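Separin (Saccharomyces cerevisiae, PDB 5U1T) is a caspase-like cysteine protease that cleaves the MCD1/SCC1 subunit of cohesin at anaphase onset, and is inactivated by securin during most of the cell cycle. Local coordinates at residues A[659-664]-A[900-905]; A[905-910]-A[915-920]. All coordinates share one frame; numbering follows the deposited sequence.

Contact 1 (A[659-664]-A[900-905]); sequences IDDALM and LEKTFL
K902 reaches across the first turn of helix 659-672 to D661, and its side chain accounts for nearly all of what the two segments share. Its CB lies 4.1 Å from OD2 of D661, already beside the carboxylate. CG is near both acids, 4.0 Å from OD2 of D660 and equally far from OD2 of D661. Beyond CG the chain is extended (chi2 -176°), which carries CD to 3.3 Å from OD2 of D661 and CE past the other oxygen, OD1. NZ ends the run in a salt bridge, 2.7 Å from D661 OD1, met on the syn side and 17° out of the carboxylate plane. The lysine crosses both aspartate side chains at about a right angle, D660 facing its aliphatic part while D661 takes the charge. M664 SD approaches K902 NZ to 4.5 Å. The lysine belongs to the loop that leads into helix 905-912, in the largely helical part of the chain: next to it, T903 OG1 accepts from L905 N at 2.9 Å, a capping bond at the helix start. The same hydroxyl also bonds to L656 O, and F904 pairs by backbone with Y657, both just ahead of helix 659-672.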
loop_
_atom_site.group_PDB
_atom_site.type_symbol
_atom_site.label_atom_id
_atom_site.label_comp_id
_atom_site.label_asym_id
_atom_site.label_seq_id
_atom_site.Cartn_x
_atom_site.Cartn_y
_atom_site.Cartn_z
ATOM N N ILE A 659 3.505 -17.620 12.204
ATOM C CA ILE A 659 4.240 -18.085 11.043
ATOM C C ILE A 659 3.842 -19.522 10.709
ATOM O O ILE A 659 3.765 -19.890 9.536
ATOM C CB ILE A 659 5.770 -17.965 11.250
ATOM C CG1 ILE A 659 6.256 -16.561 10.909
ATOM C CG2 ILE A 659 6.508 -18.858 10.305
ATOM C CD1 ILE A 659 5.723 -15.486 11.789
ATOM N N ASP A 660 3.564 -20.318 11.738
ATOM C CA ASP A 660 3.074 -21.682 11.541
ATOM C C ASP A 660 1.922 -21.734 10.530
ATOM O O ASP A 660 2.013 -22.408 9.499
ATOM C CB ASP A 660 2.612 -22.300 12.869
ATOM C CG ASP A 660 3.751 -23.002 13.641
ATOM O OD1 ASP A 660 4.858 -23.211 13.076
ATOM O OD2 ASP A 660 3.517 -23.363 14.822
ATOM N N ASP A 661 0.847 -21.011 10.821
ATOM C CA ASP A 661 -0.342 -21.092 9.980
ATOM C C ASP A 661 -0.144 -20.421 8.638
ATOM O O ASP A 661 -0.697 -20.858 7.640
ATOM C CB ASP A 661 -1.543 -20.483 10.693
ATOM C CG ASP A 661 -1.859 -21.193 11.981
ATOM O OD1 ASP A 661 -2.201 -22.399 11.928
ATOM O OD2 ASP A 661 -1.750 -20.550 13.046
ATOM N N ALA A 662 0.646 -19.361 8.622
ATOM C CA ALA A 662 0.995 -18.704 7.377
ATOM C C ALA A 662 1.686 -19.654 6.397
ATOM O O ALA A 662 1.450 -19.599 5.197
ATOM C CB ALA A 662 1.870 -17.506 7.649
ATOM N N LEU A 663 2.531 -20.542 6.896
ATOM C CA LEU A 663 3.281 -21.401 5.994
ATOM C C LEU A 663 2.385 -22.509 5.439
ATOM O O LEU A 663 2.526 -22.892 4.272
ATOM C CB LEU A 663 4.515 -21.964 6.701
ATOM C CG LEU A 663 5.582 -20.924 7.095
ATOM C CD1 LEU A 663 6.682 -21.533 7.961
ATOM C CD2 LEU A 663 6.182 -20.246 5.863
ATOM N N MET A 664 1.453 -23.005 6.258
ATOM C CA MET A 664 0.462 -23.979 5.799
ATOM C C MET A 664 -0.321 -23.343 4.676
ATOM O O MET A 664 -0.563 -23.946 3.629
ATOM C CB MET A 664 -0.476 -24.410 6.934
ATOM C CG MET A 664 0.212 -25.226 8.040
ATOM S SD MET A 664 -0.774 -25.487 9.549
ATOM C CE MET A 664 -2.316 -26.151 8.878
ATOM N N LEU A 900 -2.104 -18.564 22.101
ATOM C CA LEU A 900 -0.802 -17.936 22.388
ATOM C C LEU A 900 0.420 -18.736 21.918
ATOM O O LEU A 900 1.532 -18.228 21.858
ATOM C CB LEU A 900 -0.684 -17.677 23.891
ATOM C CG LEU A 900 0.339 -16.620 24.310
ATOM C CD1 LEU A 900 0.157 -15.357 23.488
ATOM C CD2 LEU A 900 0.205 -16.300 25.782
ATOM N N GLU A 901 0.176 -19.985 21.563
ATOM C CA GLU A 901 1.204 -20.962 21.285
ATOM C C GLU A 901 1.544 -21.012 19.793
ATOM O O GLU A 901 2.454 -21.734 19.386
ATOM C CB GLU A 901 0.713 -22.331 21.786
ATOM C CG GLU A 901 1.703 -23.478 21.765
ATOM C CD GLU A 901 2.640 -23.467 22.965
ATOM O OE1 GLU A 901 3.542 -22.580 23.016
ATOM O OE2 GLU A 901 2.476 -24.355 23.851
ATOM N N LYS A 902 0.819 -20.258 18.969
ATOM C CA LYS A 902 1.040 -20.324 17.517
ATOM C C LYS A 902 1.483 -18.980 16.932
ATOM O O LYS A 902 1.616 -18.838 15.712
ATOM C CB LYS A 902 -0.219 -20.832 16.794
ATOM C CG LYS A 902 -0.097 -22.287 16.287
ATOM C CD LYS A 902 -1.323 -22.743 15.471
ATOM C CE LYS A 902 -1.079 -24.103 14.783
ATOM N NZ LYS A 902 -2.087 -24.457 13.727
ATOM N N THR A 903 1.731 -18.021 17.826
ATOM C CA THR A 903 2.265 -16.711 17.491
ATOM C C THR A 903 3.636 -16.430 18.157
ATOM O O THR A 903 3.827 -16.615 19.369
ATOM C CB THR A 903 1.277 -15.613 17.895
ATOM O OG1 THR A 903 1.908 -14.336 17.796
ATOM C CG2 THR A 903 0.805 -15.814 19.314
ATOM N N PHE A 904 4.584 -15.970 17.346
ATOM C CA PHE A 904 5.878 -15.509 17.829
ATOM C C PHE A 904 5.789 -14.095 18.377
ATOM O O PHE A 904 6.782 -13.551 18.844
ATOM C CB PHE A 904 6.912 -15.567 16.702
ATOM C CG PHE A 904 8.314 -15.260 17.139
ATOM C CD1 PHE A 904 9.007 -16.137 17.951
ATOM C CD2 PHE A 904 8.939 -14.097 16.728
ATOM C CE1 PHE A 904 10.300 -15.864 18.346
ATOM C CE2 PHE A 904 10.237 -13.812 17.114
ATOM C CZ PHE A 904 10.918 -14.700 17.931
ATOM N N LEU A 905 4.606 -13.495 18.316
ATOM C CA LEU A 905 4.472 -12.086 18.663
ATOM C C LEU A 905 4.815 -11.770 20.139
ATOM O O LEU A 905 5.464 -10.772 20.406
ATOM C CB LEU A 905 3.066 -11.588 18.317
ATOM C CG LEU A 905 2.833 -10.081 18.369
ATOM C CD1 LEU A 905 3.966 -9.370 17.688
ATOM C CD2 LEU A 905 1.534 -9.741 17.686
#

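Contact 2 (A[905-910]-A[915-920]); sequences LPNLWK and KDIDDS
A helix end followed by a reversing loop brings K910 and K915 together: helix 905-912 finishes, and the chain doubles back so that K915 faces K910 and I917 faces N907. The two lysines stand closest, the CA atoms of K910 and K915 being 5.3 Å apart. K915 N gives a weak bond to K910 O, 3.2 Å long with an N-H...acceptor angle of only 121°; the K915 side chain adds to it, its CB 3.6 Å from K910 O. Both lysines are extended beyond CG and pass each other slantwise, K910 CG meeting K915 CD at 3.9 Å. Methylenes do the touching, while the two ammonium groups stay 5.4 Å apart (K910 NZ to K915 NZ), and K915 NZ also has a long, weak ion pair with E889. Further along the loop I917 points at the helix. With CG1 between the backbone N and the carbonyl carbon (chi1 66°), CG2 lies beside the backbone N; I917 CG2 comes to 3.8 Å from N907 OD1 and also faces K910 CB, whereas I917 CD1 lies 4.1 Å from N907 CB and CG. An Asx turn follows directly, D918 OD1 accepting from S920 N at 3.1 Å. With an alanine in place of I917 both branches vanish, which would probably open a gap beside N907 and K910 CB and leave the N907 amide freer to turn. Helix 927-946 also holds the loop: I917 N bonds to N930 OD1, and D916 and D919 both form salt bridges with R934.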
loop_
_atom_site.group_PDB
_atom_site.type_symbol
_atom_site.label_atom_id
_atom_site.label_comp_id
_atom_site.label_asym_id
_atom_site.label_seq_id
_atom_site.Cartn_x
_atom_site.Cartn_y
_atom_site.Cartn_z
ATOM N N LEU A 905 4.606 -13.495 18.316
ATOM C CA LEU A 905 4.472 -12.086 18.663
ATOM C C LEU A 905 4.815 -11.770 20.139
ATOM O O LEU A 905 5.464 -10.772 20.406
ATOM C CB LEU A 905 3.066 -11.588 18.317
ATOM C CG LEU A 905 2.833 -10.081 18.369
ATOM C CD1 LEU A 905 3.966 -9.370 17.688
ATOM C CD2 LEU A 905 1.534 -9.741 17.686
ATOM N N PRO A 906 4.394 -12.601 21.107
ATOM C CA PRO A 906 4.851 -12.196 22.454
ATOM C C PRO A 906 6.371 -12.407 22.725
ATOM O O PRO A 906 6.973 -11.732 23.586
ATOM C CB PRO A 906 3.995 -13.059 23.389
ATOM C CG PRO A 906 3.395 -14.123 22.532
ATOM C CD PRO A 906 3.310 -13.598 21.153
ATOM N N ASN A 907 6.975 -13.331 21.978
ATOM C CA ASN A 907 8.420 -13.523 21.987
ATOM C C ASN A 907 9.205 -12.462 21.226
ATOM O O ASN A 907 10.339 -12.137 21.590
ATOM C CB ASN A 907 8.752 -14.893 21.423
ATOM C CG ASN A 907 8.899 -15.916 22.509
ATOM O OD1 ASN A 907 9.121 -15.559 23.674
ATOM N ND2 ASN A 907 8.772 -17.193 22.155
ATOM N N LEU A 908 8.608 -11.940 20.157
ATOM C CA LEU A 908 9.199 -10.837 19.418
ATOM C C LEU A 908 9.276 -9.621 20.323
ATOM O O LEU A 908 10.300 -8.930 20.367
ATOM C CB LEU A 908 8.393 -10.536 18.167
ATOM C CG LEU A 908 8.960 -9.501 17.202
ATOM C CD1 LEU A 908 10.387 -9.829 16.881
ATOM C CD2 LEU A 908 8.137 -9.532 15.955
ATOM N N TRP A 909 8.205 -9.381 21.076
ATOM C CA TRP A 909 8.201 -8.280 22.033
ATOM C C TRP A 909 9.186 -8.498 23.181
ATOM O O TRP A 909 9.679 -7.532 23.777
ATOM C CB TRP A 909 6.790 -8.041 22.577
ATOM C CG TRP A 909 6.054 -7.070 21.700
ATOM C CD1 TRP A 909 5.030 -7.344 20.833
ATOM C CD2 TRP A 909 6.343 -5.674 21.549
ATOM N NE1 TRP A 909 4.659 -6.204 20.171
ATOM C CE2 TRP A 909 5.442 -5.163 20.592
ATOM C CE3 TRP A 909 7.272 -4.807 22.133
ATOM C CZ2 TRP A 909 5.443 -3.819 20.208
ATOM C CZ3 TRP A 909 7.264 -3.463 21.748
ATOM C CH2 TRP A 909 6.360 -2.988 20.799
ATOM N N LYS A 910 9.487 -9.754 23.494
ATOM C CA LYS A 910 10.499 -10.024 24.514
ATOM C C LYS A 910 11.853 -9.541 23.994
ATOM O O LYS A 910 12.539 -8.775 24.664
ATOM C CB LYS A 910 10.516 -11.501 24.888
ATOM C CG LYS A 910 9.485 -11.823 25.951
ATOM C CD LYS A 910 9.261 -13.310 26.135
ATOM C CE LYS A 910 8.092 -13.526 27.100
ATOM N NZ LYS A 910 7.813 -14.948 27.510
ATOM N N LYS A 915 15.157 -8.864 26.497
ATOM C CA LYS A 915 15.294 -10.277 26.834
ATOM C C LYS A 915 15.897 -11.066 25.683
ATOM O O LYS A 915 15.751 -10.687 24.515
ATOM C CB LYS A 915 13.948 -10.889 27.186
ATOM C CG LYS A 915 13.351 -10.360 28.445
ATOM C CD LYS A 915 12.013 -10.973 28.741
ATOM C CE LYS A 915 11.496 -10.394 30.049
ATOM N NZ LYS A 915 10.153 -10.962 30.368
ATOM N N ASP A 916 16.591 -12.152 26.014
ATOM C CA ASP A 916 16.941 -13.138 25.010
ATOM C C ASP A 916 16.154 -14.371 25.361
ATOM O O ASP A 916 15.897 -14.635 26.524
ATOM C CB ASP A 916 18.441 -13.432 24.968
ATOM C CG ASP A 916 18.972 -14.054 26.270
ATOM O OD1 ASP A 916 18.971 -15.301 26.389
ATOM O OD2 ASP A 916 19.402 -13.286 27.156
ATOM N N ILE A 917 15.742 -15.115 24.354
ATOM C CA ILE A 917 14.842 -16.213 24.597
ATOM C C ILE A 917 15.564 -17.504 24.326
ATOM O O ILE A 917 16.722 -17.516 23.888
ATOM C CB ILE A 917 13.559 -16.125 23.719
ATOM C CG1 ILE A 917 13.882 -16.292 22.225
ATOM C CG2 ILE A 917 12.820 -14.802 23.963
ATOM C CD1 ILE A 917 12.816 -15.677 21.289
ATOM N N ASP A 918 14.860 -18.589 24.605
ATOM C CA ASP A 918 15.347 -19.921 24.350
ATOM C C ASP A 918 15.573 -20.064 22.853
ATOM O O ASP A 918 14.696 -19.765 22.068
ATOM C CB ASP A 918 14.329 -20.921 24.875
ATOM C CG ASP A 918 14.787 -22.347 24.755
ATOM O OD1 ASP A 918 15.786 -22.632 24.056
ATOM O OD2 ASP A 918 14.116 -23.206 25.364
ATOM N N ASP A 919 16.763 -20.505 22.467
ATOM C CA ASP A 919 17.133 -20.619 21.055
ATOM C C ASP A 919 16.189 -21.541 20.293
ATOM O O ASP A 919 15.850 -21.283 19.129
ATOM C CB ASP A 919 18.582 -21.117 20.917
ATOM C CG ASP A 919 19.611 -20.053 21.301
ATOM O OD1 ASP A 919 19.222 -18.873 21.481
ATOM O OD2 ASP A 919 20.818 -20.392 21.399
ATOM N N SER A 920 15.740 -22.596 20.962
ATOM C CA SER A 920 14.843 -23.571 20.345
ATOM C C SER A 920 13.463 -23.002 19.981
ATOM O O SER A 920 12.760 -23.566 19.143
ATOM C CB SER A 920 14.663 -24.772 21.274
ATOM O OG SER A 920 13.949 -24.393 22.439
#

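Contacts 1 and 2 follow one another along the chain and share L905: the residue that ends the loop of contact 1 starts the helix of contact 2. Their centres lie about 14 Å apart, and they also touch directly. L900 CD1 packs on P906 CG at 3.6 Å, and F904 CE1 meets I917 CD1 at 3.9 Å, so the isoleucine that faces the helix in contact 2 also receives the ring of a residue from the loop of contact 1. Together they join helix 659-672, helix 905-912 and the loop toward helix 927-946. Both lie away from C1497, the catalytic cysteine by similarity; contact 1 centres on a salt bridge, contact 2 on side-chain packing with one weak backbone bond.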